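Single-stranded-DNA-specific exonuclease RecJ (Thermus thermophilus, PDB 2ZXR) degrades single-stranded DNA in the 5' to 3' direction as a divalent-metal-dependent exonuclease of the RecJ family, with no detectable activity on single-stranded RNA. Local coordinates at residues 2-7 with 355-360; 463-468 with 638-643; 10-15 with 631-636; 328-333 with 417-422. One frame throughout, in Å; residues are numbered along the deposited sequence.

Contact 1: residues 2-7 with 355-360; sequences RDRVRW and TLRPVF
NH1 of Arg4 is gripped by two carbonyls, Leu356 O and, outside the two segments, Pro424 O. The bond from Arg4 NH1 to Leu356 O is 3.0 Å long and almost perfectly straight (179° at the hydrogen), with the oxygen lying in the plane of the guanidinium. Beside it, Arg4 NH2 gives a longer, more bent bond of 3.2 Å to Thr355 O, an acceptor slightly tilted from that plane. Arg4 thus meets the chain where helix 341-355 ends and Leu356 leaves it with positive phi. Its chain runs straight through chi2 and then bends at chi3 (-74°), which turns the planar head onto these two carbonyls. The CB of Leu356 rests against Arg4 NH1 at 3.6 Å.

Over one face of this head lies the guanidinium of Arg357, centres 3.8 Å apart and planes 30° from parallel, while the two side chains themselves cross at roughly a right angle. Arg4 NH2 and Arg357 NE, 3.3 Å apart, are both donors and do not bond. Asp423 forms a salt bridge with Arg357 NH1, and Arg4 also packs on this aspartate. The contact ties the residue just before strand 5-9, which runs beside strand 426-433, to the DHHA1 domain. A carboxylate next to the stack, together with the carbonyls of Thr355 and Leu356 at the edge of Arg4, probably offsets the repulsion between two like charges and lets both arginines be buried.

Contact 2: residues 463-468 with 638-643; sequences LLFGAP and YERRHP
A cation-pi contact near the surface joins the RecJ OB domain to the C-terminal domain: Phe465, in strand 462-466, receives over its ring face the guanidinium of Arg640, just beyond helix 624-639. Arg640 CZ stands 3.7 Å from the centroid of the Phe465 ring, 31° off the ring normal. The two planes are inclined by 45°, so the guanidinium leans on the ring and does not lie flat against it. NE of Arg640 comes to 3.1 Å from Phe465 CZ and NH2 to 3.0 Å from Phe465 CE1, whereas NH1 of Arg640 is farther off, 4.1 Å from Phe465 CE1. The approach is close for nitrogen against aromatic carbon, and the exact placing of the tilted head is correspondingly a little doubtful.

The side chains come from opposite directions. Phe465 extends with CG anti to its backbone N (chi1 -172°), and Arg640 reaches across by bending at chi2 and chi3. Behind Arg640 the chain turns sharply: Arg641 has positive phi and closes a Schellman motif, and His642 then caps the next helix, 643-655, through a bond from Leu645 N to its ND1. Pro530 and Glu502 also touch Phe465, while the neighbouring Glu639 makes a salt bridge with Arg612. With no hydrogen bond between the two segments, the attraction here rests on the positive charge of Arg640 against the pi electrons of Phe465; both residues are partly exposed, so water probably weakens it.

Contact 3: residues 10-15 with 631-636; sequences LSLPPL and HRRLLF
Leu12 lays its CD2 methyl over one face of the Arg633 guanidinium, 3.5 Å from NH2 and 3.7 Å from NH1 of Arg633. The leucine stands with CG beside its backbone N (chi1 -61°), which directs the branch toward helix 624-639. Arg633 comes the other way, sliding past Leu12; bends at chi2 (-58°) and chi3 (-127°) turn its head edge-on to the backbone of Leu10. Leu10 O lies in the guanidinium plane, yet at 3.6 Å from Arg633 NH2 it makes no direct bond. A water lies between the two instead, accepting a long bond of 3.3 Å from Arg633 NH2 and donating to Leu10 O at 2.5 Å, a length so short that the water's exact position is doubtful.

The loop 10-15 connects strand 5-9, an outermost strand of the large mixed sheet, to helix 15-25, with Pro14 at that helix's N-cap position, and through Leu12 it meets the RecJ C-terminal domain. NH1 of Arg633 has its stronger partner in Asp432, a salt bridge to strand 426-433. Glu648 bonds Leu12 N and makes a weak, long ion pair with Arg633 NH2, so one carboxylate attends both the loop backbone and the arginine.

Contact 4: residues 328-333 with 417-422; sequences EAKAIV and YAARFP
Ala418 and the backbone of Lys330 form the tight part of this contact, their CA atoms 5.5 Å apart. Lys330 O comes to 3.4 Å from the CB of Ala418, and the CB of Lys330 lies 3.7 Å from that same methyl. From the inner side the methyl of Ala331 joins it, CB to CB 3.9 Å from Ala418. Small side chains on both segments let the C-terminal end of helix 407-419 press close to the backbone that leads into strand 332-335. Ile375 also packs on Ala418.

The outer flank is looser. Lys330 sends its CG to 3.8 Å from the CA of the exposed Ala419, but its chain bends at chi2 (48°) and carries the ammonium away from the segment 417-422. There NZ lies near Asp423, with which it makes a weak, long ion pair, so the lysine covers the helix end mainly with its aliphatic stem.

Further along, Val333 leans on Phe407, Phe410 and Val414 of helix 407-419, whereas Ile332 meets Ile351 of helix 341-355. Strand 332-335 is an outermost strand of its sheet and runs parallel to 359-363, with helix 341-355 between them in sequence. Helices against the strand on both flanks, around such a beta-alpha-beta unit, mark the layered alpha/beta build of the DHHA1 domain.

The contacts form two pairs. Contacts 1 and 4, with centres about 11 Å apart, share the DHHA1 sheet: strands 332-335 and 359-363 are neighbours, and Phe360 N reaches Ile332 O at 2.8 Å, probably as a hydrogen bond. Contacts 2 and 3, about 13 Å apart between centres, both use helix 624-639, and Phe465 CG packs on Phe636 CE1 at 3.8 Å. Strand 5-9 links the pairs: Trp7 CZ3 meets Leu463 CD1 at 3.5 Å, and contact 3 continues the same N-terminal chain. Nearest atoms of contact 4 stay about 22 Å from contacts 2 and 3. All four lie away from the magnesium site of Asp84, Asp136, His160, His161 and Asp221.

Contact 1: residues 2-7 with 355-360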
# COMPACT_ATOMS: atom_id res chain seq x y z
N ARG A 2 -17.99 -0.51 6.37
CA ARG A 2 -17.19 -1.05 7.48
C ARG A 2 -17.66 -2.48 7.78
O ARG A 2 -16.94 -3.27 8.41
CB ARG A 2 -17.33 -0.16 8.73
CG ARG A 2 -18.76 0.34 9.06
CD ARG A 2 -19.72 -0.78 9.43
NE ARG A 2 -20.50 -1.24 8.28
CZ ARG A 2 -21.45 -0.53 7.68
NH1 ARG A 2 -21.75 0.68 8.11
NH2 ARG A 2 -22.10 -1.04 6.63
N ASP A 3 -18.86 -2.81 7.31
CA ASP A 3 -19.43 -4.13 7.51
C ASP A 3 -19.03 -5.03 6.33
O ASP A 3 -19.36 -6.22 6.29
CB ASP A 3 -20.96 -4.02 7.62
CG ASP A 3 -21.63 -5.37 7.65
OD1 ASP A 3 -21.79 -5.99 6.57
OD2 ASP A 3 -22.01 -5.82 8.76
N ARG A 4 -18.33 -4.43 5.36
CA ARG A 4 -17.84 -5.17 4.21
C ARG A 4 -16.30 -5.13 4.21
O ARG A 4 -15.65 -5.22 3.17
CB ARG A 4 -18.41 -4.57 2.91
CG ARG A 4 -19.83 -5.05 2.59
CD ARG A 4 -20.39 -4.46 1.31
NE ARG A 4 -20.75 -3.06 1.46
CZ ARG A 4 -20.30 -2.08 0.68
NH1 ARG A 4 -19.46 -2.36 -0.32
NH2 ARG A 4 -20.71 -0.83 0.88
N VAL A 5 -15.74 -5.01 5.42
CA VAL A 5 -14.30 -4.97 5.63
C VAL A 5 -13.85 -6.27 6.29
O VAL A 5 -14.22 -6.55 7.42
CB VAL A 5 -13.88 -3.81 6.59
CG1 VAL A 5 -12.37 -3.82 6.81
CG2 VAL A 5 -14.34 -2.46 6.03
N ARG A 6 -13.04 -7.06 5.59
CA ARG A 6 -12.54 -8.32 6.13
C ARG A 6 -11.09 -8.20 6.59
O ARG A 6 -10.26 -7.64 5.87
CB ARG A 6 -12.60 -9.43 5.06
CG ARG A 6 -13.97 -10.08 4.82
CD ARG A 6 -15.08 -9.05 4.63
NE ARG A 6 -16.18 -9.55 3.80
CZ ARG A 6 -17.47 -9.35 4.06
NH1 ARG A 6 -17.83 -8.66 5.15
NH2 ARG A 6 -18.39 -9.78 3.21
N TRP A 7 -10.78 -8.69 7.78
CA TRP A 7 -9.39 -8.69 8.26
C TRP A 7 -8.81 -10.08 7.97
O TRP A 7 -9.45 -11.10 8.23
CB TRP A 7 -9.32 -8.43 9.75
CG TRP A 7 -9.65 -7.03 10.15
CD1 TRP A 7 -10.43 -6.14 9.48
CD2 TRP A 7 -9.29 -6.40 11.38
NE1 TRP A 7 -10.59 -5.00 10.22
CE2 TRP A 7 -9.90 -5.13 11.39
CE3 TRP A 7 -8.51 -6.79 12.48
CZ2 TRP A 7 -9.76 -4.25 12.45
CZ3 TRP A 7 -8.37 -5.91 13.54
CH2 TRP A 7 -8.99 -4.65 13.52
N THR A 355 -17.75 5.16 1.06
CA THR A 355 -18.86 4.31 0.65
C THR A 355 -18.56 2.87 0.18
O THR A 355 -19.43 1.99 0.27
CB THR A 355 -19.57 5.13 -0.46
OG1 THR A 355 -20.87 5.52 -0.02
CG2 THR A 355 -19.57 4.38 -1.75
N LEU A 356 -17.36 2.64 -0.32
CA LEU A 356 -17.01 1.32 -0.84
C LEU A 356 -17.96 0.94 -1.99
O LEU A 356 -18.43 -0.20 -2.07
CB LEU A 356 -17.07 0.28 0.28
CG LEU A 356 -15.73 -0.33 0.71
CD1 LEU A 356 -14.59 0.70 0.66
CD2 LEU A 356 -15.90 -0.90 2.11
N ARG A 357 -18.23 1.90 -2.87
CA ARG A 357 -19.10 1.69 -4.03
C ARG A 357 -18.52 2.41 -5.25
O ARG A 357 -17.81 3.41 -5.12
CB ARG A 357 -20.49 2.25 -3.78
CG ARG A 357 -21.29 1.61 -2.67
CD ARG A 357 -21.64 0.20 -3.01
NE ARG A 357 -22.44 -0.39 -1.95
CZ ARG A 357 -22.93 -1.62 -1.98
NH1 ARG A 357 -22.68 -2.40 -3.03
NH2 ARG A 357 -23.63 -2.08 -0.96
N PRO A 358 -18.82 1.91 -6.46
CA PRO A 358 -18.32 2.56 -7.67
C PRO A 358 -18.96 3.96 -7.67
O PRO A 358 -20.10 4.13 -7.21
CB PRO A 358 -18.87 1.68 -8.79
CG PRO A 358 -19.07 0.34 -8.13
CD PRO A 358 -19.60 0.70 -6.77
N VAL A 359 -18.25 4.97 -8.16
CA VAL A 359 -18.82 6.31 -8.19
C VAL A 359 -18.66 6.90 -9.57
O VAL A 359 -17.60 6.80 -10.20
CB VAL A 359 -18.17 7.24 -7.11
CG1 VAL A 359 -18.72 8.68 -7.21
CG2 VAL A 359 -18.48 6.69 -5.72
N PHE A 360 -19.76 7.48 -10.04
CA PHE A 360 -19.87 8.13 -11.34
C PHE A 360 -20.36 9.55 -11.06
O PHE A 360 -21.41 9.74 -10.44
CB PHE A 360 -20.92 7.43 -12.22
CG PHE A 360 -20.66 5.98 -12.47
CD1 PHE A 360 -20.76 5.04 -11.43
CD2 PHE A 360 -20.29 5.55 -13.73
CE1 PHE A 360 -20.48 3.69 -11.65
CE2 PHE A 360 -20.01 4.21 -13.96
CZ PHE A 360 -20.10 3.28 -12.92

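Contact 2: residues 463-468 with 638-643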
# COMPACT_ATOMS: atom_id res chain seq x y z
N LEU A 463 -1.52 -6.64 14.30
CA LEU A 463 -2.77 -6.85 14.97
C LEU A 463 -2.49 -6.78 16.46
O LEU A 463 -1.52 -7.34 16.93
CB LEU A 463 -3.32 -8.23 14.60
CG LEU A 463 -4.57 -8.72 15.33
CD1 LEU A 463 -5.80 -7.92 14.86
CD2 LEU A 463 -4.75 -10.22 15.02
N LEU A 464 -3.32 -6.03 17.18
CA LEU A 464 -3.24 -5.92 18.62
C LEU A 464 -4.62 -6.39 19.06
O LEU A 464 -5.60 -6.30 18.29
CB LEU A 464 -3.01 -4.49 19.10
CG LEU A 464 -1.62 -3.91 18.86
CD1 LEU A 464 -1.42 -3.70 17.36
CD2 LEU A 464 -1.48 -2.58 19.61
N PHE A 465 -4.70 -6.92 20.28
CA PHE A 465 -5.96 -7.46 20.77
C PHE A 465 -6.05 -7.35 22.28
O PHE A 465 -5.04 -7.49 22.97
CB PHE A 465 -6.05 -8.94 20.36
CG PHE A 465 -7.39 -9.57 20.66
CD1 PHE A 465 -7.67 -10.09 21.92
CD2 PHE A 465 -8.37 -9.63 19.68
CE1 PHE A 465 -8.94 -10.65 22.20
CE2 PHE A 465 -9.65 -10.19 19.95
CZ PHE A 465 -9.92 -10.70 21.22
N GLY A 466 -7.25 -7.09 22.78
CA GLY A 466 -7.41 -7.01 24.22
C GLY A 466 -8.49 -6.09 24.75
O GLY A 466 -9.36 -5.60 24.02
N ALA A 467 -8.43 -5.88 26.06
CA ALA A 467 -9.37 -5.00 26.73
C ALA A 467 -8.60 -3.70 26.85
O ALA A 467 -7.54 -3.66 27.47
CB ALA A 467 -9.75 -5.54 28.11
N PRO A 468 -9.10 -2.64 26.22
CA PRO A 468 -8.44 -1.34 26.26
C PRO A 468 -8.37 -0.82 27.68
O PRO A 468 -9.23 -1.13 28.49
CB PRO A 468 -9.33 -0.48 25.37
CG PRO A 468 -10.69 -1.10 25.57
CD PRO A 468 -10.40 -2.57 25.52
N TYR A 638 -5.34 -19.94 20.19
CA TYR A 638 -6.00 -20.80 21.17
C TYR A 638 -7.12 -20.03 21.85
O TYR A 638 -8.28 -20.46 21.82
CB TYR A 638 -4.99 -21.30 22.22
CG TYR A 638 -5.62 -22.18 23.28
CD1 TYR A 638 -5.79 -21.72 24.58
CD2 TYR A 638 -6.05 -23.48 22.97
CE1 TYR A 638 -6.36 -22.53 25.57
CE2 TYR A 638 -6.63 -24.29 23.94
CZ TYR A 638 -6.78 -23.81 25.24
OH TYR A 638 -7.34 -24.63 26.23
N GLU A 639 -6.79 -18.88 22.44
CA GLU A 639 -7.78 -18.04 23.12
C GLU A 639 -8.94 -17.63 22.20
O GLU A 639 -10.10 -17.55 22.62
CB GLU A 639 -7.11 -16.78 23.71
CG GLU A 639 -5.96 -17.09 24.69
CD GLU A 639 -5.26 -15.85 25.28
OE1 GLU A 639 -4.24 -16.03 26.01
OE2 GLU A 639 -5.72 -14.69 25.04
N ARG A 640 -8.65 -17.38 20.93
CA ARG A 640 -9.70 -16.98 19.98
C ARG A 640 -10.41 -18.19 19.36
O ARG A 640 -11.30 -18.02 18.53
CB ARG A 640 -9.08 -16.13 18.86
CG ARG A 640 -10.05 -15.25 18.10
CD ARG A 640 -9.93 -13.79 18.52
NE ARG A 640 -10.04 -13.58 19.97
CZ ARG A 640 -9.06 -13.81 20.86
NH1 ARG A 640 -7.87 -14.26 20.46
NH2 ARG A 640 -9.28 -13.61 22.16
N ARG A 641 -10.02 -19.40 19.74
CA ARG A 641 -10.64 -20.60 19.17
C ARG A 641 -10.58 -20.53 17.65
O ARG A 641 -11.56 -20.78 16.97
CB ARG A 641 -12.11 -20.73 19.60
CG ARG A 641 -12.35 -21.55 20.85
CD ARG A 641 -11.99 -20.79 22.09
NE ARG A 641 -10.88 -21.40 22.82
CZ ARG A 641 -10.46 -20.99 24.01
NH1 ARG A 641 -11.06 -19.95 24.60
NH2 ARG A 641 -9.44 -21.59 24.60
N HIS A 642 -9.43 -20.18 17.10
CA HIS A 642 -9.31 -20.09 15.65
C HIS A 642 -8.58 -21.32 15.12
O HIS A 642 -7.35 -21.36 15.12
CB HIS A 642 -8.60 -18.79 15.26
CG HIS A 642 -8.74 -18.45 13.82
ND1 HIS A 642 -8.15 -19.19 12.82
CD2 HIS A 642 -9.46 -17.49 13.19
CE1 HIS A 642 -8.51 -18.71 11.64
NE2 HIS A 642 -9.31 -17.68 11.84
N PRO A 643 -9.33 -22.32 14.64
CA PRO A 643 -8.76 -23.56 14.12
C PRO A 643 -7.68 -23.44 13.05
O PRO A 643 -6.67 -24.12 13.12
CB PRO A 643 -9.99 -24.35 13.64
CG PRO A 643 -11.07 -23.88 14.59
CD PRO A 643 -10.80 -22.39 14.61

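Contact 3: residues 10-15 with 631-636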
# COMPACT_ATOMS: atom_id res chain seq x y z
N LEU A 10 -1.73 -12.57 7.25
CA LEU A 10 -0.83 -13.13 6.25
C LEU A 10 -0.29 -14.50 6.71
O LEU A 10 -0.01 -14.72 7.89
CB LEU A 10 0.33 -12.16 5.96
CG LEU A 10 -0.04 -10.72 5.55
CD1 LEU A 10 1.19 -10.06 4.89
CD2 LEU A 10 -1.22 -10.73 4.58
N SER A 11 -0.13 -15.41 5.75
CA SER A 11 0.32 -16.76 6.03
C SER A 11 1.74 -16.83 6.59
O SER A 11 2.56 -15.94 6.34
CB SER A 11 0.29 -17.56 4.73
OG SER A 11 1.33 -17.08 3.87
N LEU A 12 2.04 -17.88 7.35
CA LEU A 12 3.40 -18.03 7.86
C LEU A 12 4.18 -18.70 6.73
O LEU A 12 3.68 -19.63 6.06
CB LEU A 12 3.47 -18.91 9.12
CG LEU A 12 2.70 -18.41 10.34
CD1 LEU A 12 2.97 -19.33 11.54
CD2 LEU A 12 3.08 -16.99 10.66
N PRO A 13 5.40 -18.21 6.47
CA PRO A 13 6.17 -18.84 5.39
C PRO A 13 6.81 -20.13 5.88
O PRO A 13 6.77 -20.43 7.08
CB PRO A 13 7.22 -17.78 5.05
CG PRO A 13 7.51 -17.19 6.40
CD PRO A 13 6.13 -17.08 7.06
N PRO A 14 7.38 -20.92 4.96
CA PRO A 14 8.02 -22.16 5.42
C PRO A 14 9.24 -21.78 6.27
O PRO A 14 10.03 -20.89 5.91
CB PRO A 14 8.38 -22.90 4.12
CG PRO A 14 8.17 -21.86 3.00
CD PRO A 14 7.08 -20.97 3.52
N LEU A 15 9.38 -22.44 7.41
CA LEU A 15 10.47 -22.12 8.32
C LEU A 15 11.88 -21.99 7.73
O LEU A 15 12.59 -21.04 8.06
CB LEU A 15 10.50 -23.11 9.47
CG LEU A 15 9.41 -22.92 10.52
CD1 LEU A 15 10.09 -23.04 11.89
CD2 LEU A 15 8.74 -21.56 10.40
N HIS A 631 4.93 -18.88 19.64
CA HIS A 631 4.23 -19.02 20.92
C HIS A 631 3.08 -18.04 21.07
O HIS A 631 1.97 -18.43 21.43
CB HIS A 631 5.22 -18.85 22.09
CG HIS A 631 6.16 -20.01 22.24
ND1 HIS A 631 7.15 -20.06 23.19
CD2 HIS A 631 6.23 -21.19 21.57
CE1 HIS A 631 7.79 -21.22 23.11
NE2 HIS A 631 7.25 -21.92 22.13
N ARG A 632 3.34 -16.77 20.80
CA ARG A 632 2.30 -15.75 20.90
C ARG A 632 1.16 -16.08 19.92
O ARG A 632 -0.02 -15.87 20.22
CB ARG A 632 2.93 -14.38 20.60
CG ARG A 632 1.96 -13.23 20.34
CD ARG A 632 2.59 -12.29 19.29
NE ARG A 632 4.00 -12.14 19.56
CZ ARG A 632 4.93 -11.79 18.68
NH1 ARG A 632 4.62 -11.52 17.43
NH2 ARG A 632 6.20 -11.78 19.06
N ARG A 633 1.51 -16.57 18.74
CA ARG A 633 0.49 -16.97 17.75
C ARG A 633 -0.35 -18.11 18.32
O ARG A 633 -1.58 -18.06 18.28
CB ARG A 633 1.11 -17.47 16.45
CG ARG A 633 1.11 -16.48 15.32
CD ARG A 633 -0.28 -16.00 14.98
NE ARG A 633 -0.52 -16.20 13.57
CZ ARG A 633 0.15 -15.59 12.60
NH1 ARG A 633 1.12 -14.73 12.87
NH2 ARG A 633 -0.17 -15.85 11.34
N LEU A 634 0.31 -19.13 18.85
CA LEU A 634 -0.40 -20.29 19.41
C LEU A 634 -1.38 -19.87 20.48
O LEU A 634 -2.56 -20.23 20.43
CB LEU A 634 0.59 -21.30 20.02
CG LEU A 634 1.23 -22.35 19.11
CD1 LEU A 634 2.22 -23.20 19.91
CD2 LEU A 634 0.14 -23.23 18.51
N LEU A 635 -0.90 -19.09 21.44
CA LEU A 635 -1.74 -18.60 22.52
C LEU A 635 -2.88 -17.76 22.00
O LEU A 635 -4.00 -17.87 22.49
CB LEU A 635 -0.95 -17.75 23.52
CG LEU A 635 -0.15 -18.44 24.62
CD1 LEU A 635 -1.10 -19.29 25.50
CD2 LEU A 635 0.89 -19.31 24.00
N PHE A 636 -2.59 -16.89 21.03
CA PHE A 636 -3.63 -16.02 20.47
C PHE A 636 -4.70 -16.84 19.78
O PHE A 636 -5.88 -16.65 20.05
CB PHE A 636 -3.05 -15.00 19.47
CG PHE A 636 -4.11 -14.21 18.74
CD1 PHE A 636 -4.77 -13.15 19.37
CD2 PHE A 636 -4.50 -14.56 17.44
CE1 PHE A 636 -5.81 -12.46 18.73
CE2 PHE A 636 -5.53 -13.88 16.79
CZ PHE A 636 -6.20 -12.83 17.43
O HOH W 1 1.63 -13.78 9.56

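Contact 4: residues 328-333 with 417-422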
# COMPACT_ATOMS: atom_id res chain seq x y z
N GLU A 328 -27.17 2.04 0.28
CA GLU A 328 -26.66 0.74 -0.10
C GLU A 328 -26.88 0.52 -1.59
O GLU A 328 -27.15 -0.59 -2.04
CB GLU A 328 -27.33 -0.34 0.75
CG GLU A 328 -27.08 -0.17 2.28
CD GLU A 328 -25.66 -0.60 2.73
OE1 GLU A 328 -25.16 -0.06 3.75
OE2 GLU A 328 -25.05 -1.47 2.08
N ALA A 329 -26.76 1.61 -2.36
CA ALA A 329 -26.91 1.57 -3.81
C ALA A 329 -25.72 0.82 -4.38
O ALA A 329 -24.61 0.92 -3.86
CB ALA A 329 -26.97 2.98 -4.37
N LYS A 330 -25.93 0.07 -5.45
CA LYS A 330 -24.85 -0.68 -6.05
C LYS A 330 -23.87 0.26 -6.76
O LYS A 330 -22.74 -0.11 -7.04
CB LYS A 330 -25.40 -1.72 -7.03
CG LYS A 330 -25.67 -3.11 -6.42
CD LYS A 330 -26.43 -3.07 -5.10
CE LYS A 330 -26.63 -4.49 -4.54
NZ LYS A 330 -26.70 -4.48 -3.04
N ALA A 331 -24.33 1.47 -7.05
CA ALA A 331 -23.50 2.46 -7.72
C ALA A 331 -24.00 3.84 -7.35
O ALA A 331 -25.20 4.06 -7.29
CB ALA A 331 -23.55 2.27 -9.22
N ILE A 332 -23.08 4.75 -7.06
CA ILE A 332 -23.43 6.12 -6.73
C ILE A 332 -23.24 6.93 -8.02
O ILE A 332 -22.16 6.94 -8.62
CB ILE A 332 -22.55 6.60 -5.57
CG1 ILE A 332 -22.83 5.71 -4.36
CG2 ILE A 332 -22.85 8.04 -5.22
CD1 ILE A 332 -22.04 6.09 -3.13
N VAL A 333 -24.32 7.57 -8.45
CA VAL A 333 -24.30 8.32 -9.70
C VAL A 333 -24.88 9.69 -9.42
O VAL A 333 -26.07 9.83 -9.16
CB VAL A 333 -25.11 7.57 -10.80
CG1 VAL A 333 -24.86 8.18 -12.18
CG2 VAL A 333 -24.72 6.10 -10.80
N TYR A 417 -25.90 -2.27 -14.23
CA TYR A 417 -24.66 -2.96 -14.51
C TYR A 417 -24.06 -3.42 -13.17
O TYR A 417 -23.67 -4.59 -13.02
CB TYR A 417 -23.68 -2.04 -15.23
CG TYR A 417 -22.35 -2.70 -15.48
CD1 TYR A 417 -22.22 -3.72 -16.42
CD2 TYR A 417 -21.24 -2.37 -14.71
CE1 TYR A 417 -21.02 -4.40 -16.58
CE2 TYR A 417 -20.03 -3.05 -14.86
CZ TYR A 417 -19.93 -4.06 -15.79
OH TYR A 417 -18.76 -4.78 -15.88
N ALA A 418 -24.00 -2.51 -12.20
CA ALA A 418 -23.42 -2.81 -10.89
C ALA A 418 -24.20 -3.88 -10.13
O ALA A 418 -23.62 -4.64 -9.35
CB ALA A 418 -23.32 -1.53 -10.04
N ALA A 419 -25.51 -3.90 -10.36
CA ALA A 419 -26.39 -4.87 -9.71
C ALA A 419 -26.06 -6.31 -10.12
O ALA A 419 -26.40 -7.24 -9.42
CB ALA A 419 -27.85 -4.55 -10.03
N ARG A 420 -25.41 -6.48 -11.26
CA ARG A 420 -25.03 -7.80 -11.75
C ARG A 420 -23.85 -8.40 -10.98
O ARG A 420 -23.50 -9.56 -11.17
CB ARG A 420 -24.68 -7.72 -13.24
CG ARG A 420 -25.90 -7.51 -14.13
CD ARG A 420 -25.55 -6.93 -15.50
NE ARG A 420 -24.36 -7.54 -16.10
CZ ARG A 420 -23.89 -7.23 -17.31
NH1 ARG A 420 -24.51 -6.33 -18.06
NH2 ARG A 420 -22.78 -7.82 -17.77
N PHE A 421 -23.25 -7.60 -10.10
CA PHE A 421 -22.10 -8.10 -9.36
C PHE A 421 -22.26 -8.10 -7.85
O PHE A 421 -23.11 -7.41 -7.30
CB PHE A 421 -20.84 -7.31 -9.72
CG PHE A 421 -20.55 -7.28 -11.18
CD1 PHE A 421 -21.30 -6.49 -12.04
CD2 PHE A 421 -19.52 -8.05 -11.71
CE1 PHE A 421 -21.04 -6.47 -13.40
CE2 PHE A 421 -19.25 -8.03 -13.08
CZ PHE A 421 -20.02 -7.23 -13.93
N PRO A 422 -21.46 -8.94 -7.17
CA PRO A 422 -21.53 -8.99 -5.71
C PRO A 422 -21.04 -7.66 -5.16
O PRO A 422 -20.34 -6.92 -5.86
CB PRO A 422 -20.62 -10.16 -5.35
CG PRO A 422 -19.77 -10.39 -6.58
CD PRO A 422 -20.71 -10.08 -7.71